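Local coordinates for O-phospho-L-seryl-tRNA:Cys-tRNA synthase (Methanocaldococcus jannaschii DSM 2661, PDB 5X6B), which probably converts O-phosphoseryl-tRNA(Cys) to cysteinyl-tRNA(Cys) with pyridoxal phosphate as cofactor, at residues B[117-128]-B[287-296]. Numbering follows the deposited sequence.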
ATOM      1  N   ARG B 117     -17.092   2.635  -0.580  1.00 58.94           N
ATOM      2  CA  ARG B 117     -16.296   2.662   0.645  1.00 64.26           C
ATOM      3  C   ARG B 117     -15.084   1.746   0.517  1.00 62.96           C
ATOM      4  O   ARG B 117     -15.171   0.678  -0.089  1.00 65.41           O
ATOM      5  CB  ARG B 117     -17.138   2.248   1.859  1.00 57.25           C
ATOM      6  CG  ARG B 117     -18.133   3.295   2.340  1.00 59.26           C
ATOM      7  CD  ARG B 117     -17.432   4.525   2.891  1.00 61.92           C
ATOM      8  NE  ARG B 117     -18.362   5.500   3.458  1.00 57.69           N
ATOM      9  CZ  ARG B 117     -18.903   6.510   2.779  1.00 59.44           C
ATOM     10  NH1 ARG B 117     -18.622   6.687   1.495  1.00 52.98           N
ATOM     11  NH2 ARG B 117     -19.733   7.347   3.385  1.00 69.94           N
ATOM     12  N   PRO B 118     -13.944   2.165   1.087  1.00 57.19           N
ATOM     13  CA  PRO B 118     -12.740   1.333   1.100  1.00 58.60           C
ATOM     14  C   PRO B 118     -12.854   0.202   2.109  1.00 57.53           C
ATOM     15  O   PRO B 118     -13.391   0.403   3.196  1.00 63.10           O
ATOM     16  CB  PRO B 118     -11.641   2.313   1.503  1.00 57.60           C
ATOM     17  CG  PRO B 118     -12.351   3.338   2.314  1.00 73.01           C
ATOM     18  CD  PRO B 118     -13.709   3.485   1.696  1.00 59.51           C
ATOM     19  N   THR B 119     -12.355  -0.973   1.745  1.00 54.09           N
ATOM     20  CA  THR B 119     -12.399  -2.139   2.614  1.00 50.84           C
ATOM     21  C   THR B 119     -11.046  -2.839   2.640  1.00 44.48           C
ATOM     22  O   THR B 119     -10.137  -2.477   1.897  1.00 66.28           O
ATOM     23  CB  THR B 119     -13.470  -3.152   2.159  1.00 59.25           C
ATOM     24  OG1 THR B 119     -13.176  -3.592   0.826  1.00 62.17           O
ATOM     25  CG2 THR B 119     -14.853  -2.523   2.188  1.00 60.63           C
ATOM     26  N   HIS B 120     -10.924  -3.850   3.493  1.00 54.55           N
ATOM     27  CA  HIS B 120      -9.726  -4.676   3.541  1.00 57.08           C
ATOM     28  C   HIS B 120      -9.808  -5.801   2.516  1.00 57.19           C
ATOM     29  O   HIS B 120      -9.087  -6.794   2.614  1.00 71.71           O
ATOM     30  CB  HIS B 120      -9.521  -5.257   4.940  1.00 56.27           C
ATOM     31  CG  HIS B 120      -9.384  -4.225   6.020  1.00 64.04           C
ATOM     32  ND1 HIS B 120      -8.424  -3.228   5.973  1.00 67.26           N
ATOM     33  CD2 HIS B 120     -10.056  -4.043   7.170  1.00 69.05           C
ATOM     34  CE1 HIS B 120      -8.529  -2.476   7.049  1.00 73.14           C
ATOM     35  NE2 HIS B 120      -9.512  -2.946   7.801  1.00 68.90           N
ATOM     36  N   GLY B 121     -10.696  -5.652   1.541  1.00 55.91           N
ATOM     37  CA  GLY B 121     -10.885  -6.676   0.530  1.00 61.43           C
ATOM     38  C   GLY B 121     -12.340  -6.995   0.239  1.00 65.48           C
ATOM     39  O   GLY B 121     -13.253  -6.394   0.813  1.00 62.29           O
ATOM     40  N   ALA B 122     -12.555  -7.946  -0.665  1.00 61.63           N
ATOM     41  CA  ALA B 122     -13.900  -8.355  -1.049  1.00 66.50           C
ATOM     42  C   ALA B 122     -14.577  -9.155   0.070  1.00 61.20           C
ATOM     43  O   ALA B 122     -15.798  -9.126   0.212  1.00 54.10           O
ATOM     44  CB  ALA B 122     -13.855  -9.164  -2.339  1.00 53.85           C
ATOM     45  N   ARG B 123     -13.773  -9.875   0.850  1.00 55.58           N
ATOM     46  CA  ARG B 123     -14.249 -10.565   2.045  1.00 59.20           C
ATOM     47  C   ARG B 123     -15.044  -9.619   2.935  1.00 64.86           C
ATOM     48  O   ARG B 123     -16.236  -9.815   3.166  1.00 55.86           O
ATOM     49  CB  ARG B 123     -13.074 -11.135   2.845  1.00 58.95           C
ATOM     50  CG  ARG B 123     -12.368 -12.318   2.218  1.00 64.82           C
ATOM     51  CD  ARG B 123     -10.983 -12.507   2.832  1.00 47.94           C
ATOM     52  NE  ARG B 123     -10.308 -13.717   2.362  1.00 43.22           N
ATOM     53  CZ  ARG B 123      -9.561 -13.784   1.266  1.00 57.78           C
ATOM     54  NH1 ARG B 123      -9.389 -12.712   0.506  1.00 64.96           N
ATOM     55  NH2 ARG B 123      -8.984 -14.928   0.924  1.00 77.38           N
ATOM     56  N   GLU B 124     -14.363  -8.586   3.423  1.00 62.37           N
ATOM     57  CA  GLU B 124     -14.940  -7.648   4.376  1.00 59.91           C
ATOM     58  C   GLU B 124     -16.152  -6.930   3.803  1.00 58.68           C
ATOM     59  O   GLU B 124     -17.099  -6.634   4.527  1.00 68.97           O
ATOM     60  CB  GLU B 124     -13.887  -6.629   4.824  1.00 64.95           C
ATOM     61  CG  GLU B 124     -12.726  -7.228   5.618  1.00 76.40           C
ATOM     62  CD  GLU B 124     -13.106  -7.602   7.051  1.00113.70           C
ATOM     63  OE1 GLU B 124     -14.276  -7.397   7.448  1.00 89.91           O
ATOM     64  OE2 GLU B 124     -12.223  -8.103   7.784  1.00117.00           O
ATOM     65  N   GLY B 125     -16.119  -6.656   2.504  1.00 53.65           N
ATOM     66  CA  GLY B 125     -17.230  -6.001   1.838  1.00 56.23           C
ATOM     67  C   GLY B 125     -18.491  -6.845   1.889  1.00 57.90           C
ATOM     68  O   GLY B 125     -19.591  -6.325   2.079  1.00 50.22           O
ATOM     69  N   LYS B 126     -18.327  -8.153   1.721  1.00 47.24           N
ATOM     70  CA  LYS B 126     -19.447  -9.077   1.795  1.00 62.19           C
ATOM     71  C   LYS B 126     -19.982  -9.133   3.213  1.00 64.92           C
ATOM     72  O   LYS B 126     -21.185  -9.001   3.443  1.00 55.76           O
ATOM     73  CB  LYS B 126     -19.039 -10.483   1.357  1.00 58.44           C
ATOM     74  CG  LYS B 126     -18.602 -10.623  -0.084  1.00 56.51           C
ATOM     75  CD  LYS B 126     -18.070 -12.026  -0.296  1.00 57.43           C
ATOM     76  CE  LYS B 126     -17.489 -12.215  -1.669  1.00 48.97           C
ATOM     77  NZ  LYS B 126     -16.881 -13.570  -1.782  1.00 61.14           N
ATOM     78  N   PHE B 127     -19.071  -9.345   4.158  1.00 61.12           N
ATOM     79  CA  PHE B 127     -19.438  -9.444   5.560  1.00 55.23           C
ATOM     80  C   PHE B 127     -20.170  -8.198   6.030  1.00 60.40           C
ATOM     81  O   PHE B 127     -21.127  -8.289   6.795  1.00 64.84           O
ATOM     82  CB  PHE B 127     -18.211  -9.679   6.434  1.00 50.32           C
ATOM     83  CG  PHE B 127     -18.522  -9.689   7.901  1.00 68.28           C
ATOM     84  CD1 PHE B 127     -19.298 -10.702   8.448  1.00 67.99           C
ATOM     85  CD2 PHE B 127     -18.054  -8.685   8.730  1.00 62.22           C
ATOM     86  CE1 PHE B 127     -19.598 -10.715   9.797  1.00 64.85           C
ATOM     87  CE2 PHE B 127     -18.346  -8.692  10.078  1.00 66.69           C
ATOM     88  CZ  PHE B 127     -19.122  -9.710  10.613  1.00 75.48           C
ATOM     89  N   ILE B 128     -19.725  -7.039   5.555  1.00 57.70           N
ATOM     90  CA  ILE B 128     -20.338  -5.772   5.933  1.00 61.26           C
ATOM     91  C   ILE B 128     -21.806  -5.706   5.534  1.00 59.23           C
ATOM     92  O   ILE B 128     -22.657  -5.379   6.362  1.00 73.01           O
ATOM     93  CB  ILE B 128     -19.591  -4.577   5.314  1.00 59.26           C
ATOM     94  CG1 ILE B 128     -18.308  -4.304   6.099  1.00 59.31           C
ATOM     95  CG2 ILE B 128     -20.460  -3.332   5.332  1.00 60.53           C
ATOM     96  CD1 ILE B 128     -17.394  -3.322   5.435  1.00 58.13           C
ATOM     97  N   GLU B 287     -18.062   5.551  11.227  1.00 72.27           N
ATOM     98  CA  GLU B 287     -18.989   4.552  10.704  1.00 59.77           C
ATOM     99  C   GLU B 287     -18.684   3.175  11.283  1.00 68.65           C
ATOM    100  O   GLU B 287     -17.544   2.716  11.256  1.00 70.72           O
ATOM    101  CB  GLU B 287     -18.938   4.518   9.176  1.00 67.65           C
ATOM    102  CG  GLU B 287     -19.352   5.830   8.522  1.00 83.18           C
ATOM    103  CD  GLU B 287     -19.203   5.815   7.010  1.00 78.10           C
ATOM    104  OE1 GLU B 287     -18.729   4.796   6.461  1.00 75.66           O
ATOM    105  OE2 GLU B 287     -19.560   6.827   6.370  1.00 71.17           O
ATOM    106  N   ILE B 288     -19.723   2.523  11.797  1.00 59.11           N
ATOM    107  CA  ILE B 288     -19.589   1.303  12.585  1.00 51.42           C
ATOM    108  C   ILE B 288     -19.010   0.124  11.814  1.00 57.09           C
ATOM    109  O   ILE B 288     -18.170  -0.610  12.337  1.00 65.18           O
ATOM    110  CB  ILE B 288     -20.957   0.876  13.165  1.00 69.79           C
ATOM    111  CG1 ILE B 288     -21.533   1.983  14.046  1.00 69.50           C
ATOM    112  CG2 ILE B 288     -20.836  -0.409  13.964  1.00 49.95           C
ATOM    113  CD1 ILE B 288     -22.911   1.680  14.557  1.00 60.63           C
ATOM    114  N   GLU B 289     -19.465  -0.071  10.581  1.00 61.02           N
ATOM    115  CA  GLU B 289     -19.012  -1.214   9.793  1.00 72.33           C
ATOM    116  C   GLU B 289     -17.556  -1.046   9.344  1.00 66.41           C
ATOM    117  O   GLU B 289     -16.880  -2.024   9.027  1.00 70.16           O
ATOM    118  CB  GLU B 289     -19.926  -1.429   8.584  1.00 82.04           C
ATOM    119  CG  GLU B 289     -21.376  -1.784   8.933  1.00 73.17           C
ATOM    120  CD  GLU B 289     -21.519  -3.140   9.612  1.00 73.31           C
ATOM    121  OE1 GLU B 289     -20.609  -3.983   9.467  1.00 77.57           O
ATOM    122  OE2 GLU B 289     -22.550  -3.367  10.283  1.00 75.87           O
ATOM    123  N   MET B 290     -17.077   0.194   9.331  1.00 69.21           N
ATOM    124  CA  MET B 290     -15.669   0.470   9.060  1.00 74.45           C
ATOM    125  C   MET B 290     -14.815   0.242  10.302  1.00 76.61           C
ATOM    126  O   MET B 290     -13.587   0.279  10.231  1.00 78.38           O
ATOM    127  CB  MET B 290     -15.478   1.914   8.579  1.00 72.63           C
ATOM    128  CG  MET B 290     -16.241   2.298   7.320  1.00 88.69           C
ATOM    129  SD  MET B 290     -15.576   1.585   5.807  1.00 87.87           S
ATOM    130  CE  MET B 290     -16.656   0.167   5.601  1.00 52.71           C
ATOM    131  N   LEU B 291     -15.475   0.005  11.434  1.00 68.77           N
ATOM    132  CA  LEU B 291     -14.859   0.168  12.750  1.00 63.21           C
ATOM    133  C   LEU B 291     -14.287   1.578  12.824  1.00 68.18           C
ATOM    134  O   LEU B 291     -13.239   1.809  13.428  1.00 62.49           O
ATOM    135  CB  LEU B 291     -13.780  -0.887  13.014  1.00 53.92           C
ATOM    136  CG  LEU B 291     -14.302  -2.293  13.319  1.00 52.65           C
ATOM    137  CD1 LEU B 291     -13.159  -3.252  13.612  1.00 47.07           C
ATOM    138  CD2 LEU B 291     -15.279  -2.251  14.486  1.00 64.43           C
ATOM    139  N   GLY B 292     -14.993   2.506  12.180  1.00 64.42           N
ATOM    140  CA  GLY B 292     -14.622   3.909  12.132  1.00 67.39           C
ATOM    141  C   GLY B 292     -13.298   4.181  11.446  1.00 83.83           C
ATOM    142  O   GLY B 292     -12.829   5.318  11.434  1.00 97.74           O
ATOM    143  N   CYS B 293     -12.706   3.150  10.851  1.00 87.11           N
ATOM    144  CA  CYS B 293     -11.306   3.227  10.457  1.00 87.48           C
ATOM    145  C   CYS B 293     -11.062   4.195   9.314  1.00102.42           C
ATOM    146  O   CYS B 293     -11.744   4.177   8.287  1.00107.47           O
ATOM    147  CB  CYS B 293     -10.758   1.835  10.097  1.00 76.99           C
ATOM    148  SG  CYS B 293     -11.099   1.216   8.429  1.00105.64           S
ATOM    149  N   THR B 294     -10.071   5.054   9.526  1.00 95.42           N
ATOM    150  CA  THR B 294      -9.501   5.891   8.484  1.00112.98           C
ATOM    151  C   THR B 294      -8.838   5.032   7.404  1.00130.01           C
ATOM    152  O   THR B 294      -7.701   5.321   7.030  1.00148.35           O
ATOM    153  CB  THR B 294      -8.444   6.850   9.075  1.00128.81           C
ATOM    154  OG1 THR B 294      -7.760   6.189  10.150  1.00125.76           O
ATOM    155  CG2 THR B 294      -9.096   8.108   9.617  1.00109.17           C
ATOM    156  N   SER B 295      -9.564   4.020   6.903  1.00128.50           N
ATOM    157  CA  SER B 295      -9.022   2.865   6.155  1.00114.66           C
ATOM    158  C   SER B 295      -7.616   3.108   5.634  1.00122.61           C
ATOM    159  O   SER B 295      -7.399   3.816   4.649  1.00100.11           O
ATOM    160  CB  SER B 295      -9.960   2.473   5.016  1.00102.81           C
ATOM    161  OG  SER B 295     -10.881   1.482   5.448  1.00103.45           O
ATOM    162  N   ARG B 296      -6.669   2.493   6.330  1.00120.87           N
ATOM    163  CA  ARG B 296      -5.372   3.102   6.571  1.00106.60           C
ATOM    164  C   ARG B 296      -4.217   2.637   5.701  1.00 88.98           C
ATOM    165  O   ARG B 296      -4.284   1.607   5.031  1.00 95.92           O
ATOM    166  CB  ARG B 296      -5.010   2.874   8.039  1.00 91.11           C
ATOM    167  CG  ARG B 296      -6.067   3.377   9.000  1.00 74.97           C
ATOM    168  CD  ARG B 296      -6.192   2.473  10.212  1.00 89.49           C
ATOM    169  NE  ARG B 296      -6.830   1.200   9.895  1.00 84.07           N
ATOM    170  CZ  ARG B 296      -6.969   0.206  10.767  1.00 67.47           C
ATOM    171  NH1 ARG B 296      -6.509   0.344  12.000  1.00 71.29           N
ATOM    172  NH2 ARG B 296      -7.559  -0.927  10.407  1.00 73.06           N
TER
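R117 meets E287 side-on, through NE and one terminal nitrogen. R117 NE donates to E287 OE1 (3.1 Å, N-H...O angle 165°) and R117 NH2 to E287 OE2 (3.0 Å), and both oxygens accept with their syn lone pairs. The guanidinium and carboxylate lie nearly in one plane, 17° apart. R117 gets there by folding at CG (chi2 -66°), while E287 runs out extended beyond its own CG.

Next along the strand, P118 CB and CG rest on S295 CB, with P118 CG 3.7 Å from S295 CB. Between the P118 carbonyl and I128 lies M290, bent at chi2 and chi3: it brings SD near that carbonyl oxygen and sets its methyl CE 3.6 Å from I128 CD1, the two side chains crossing at about a right angle. The other branch of I128, CG2, rests on E289 CB. At the far end of the loop R296 NH2 comes up to the edge of the H120 ring, 3.8 Å from H120 CE1. One carboxylate oxygen of E124 of the second subunit, OE2, is the strongest polar partner of both, hydrogen-bonded to H120 NE2 and salt-bridged to R296 NH2.

Behind this layer, R117 and T119 are held by backbone bonds to strand 264-268, and the type I' turn M290-C293 shapes the loop. E289 pairs with H131 and with R156 of the second subunit. Past G121, at the N-cap, the backbone nitrogens of A122 and R123 bind the phosphate of the pyridoxal-lysine at position 255.

The loop is thus tied to the strand by a charge pair, to helix 122-132 by apolar contact and to the second subunit through E124, while the N-terminus of that helix probably helps to hold the phosphate's charge.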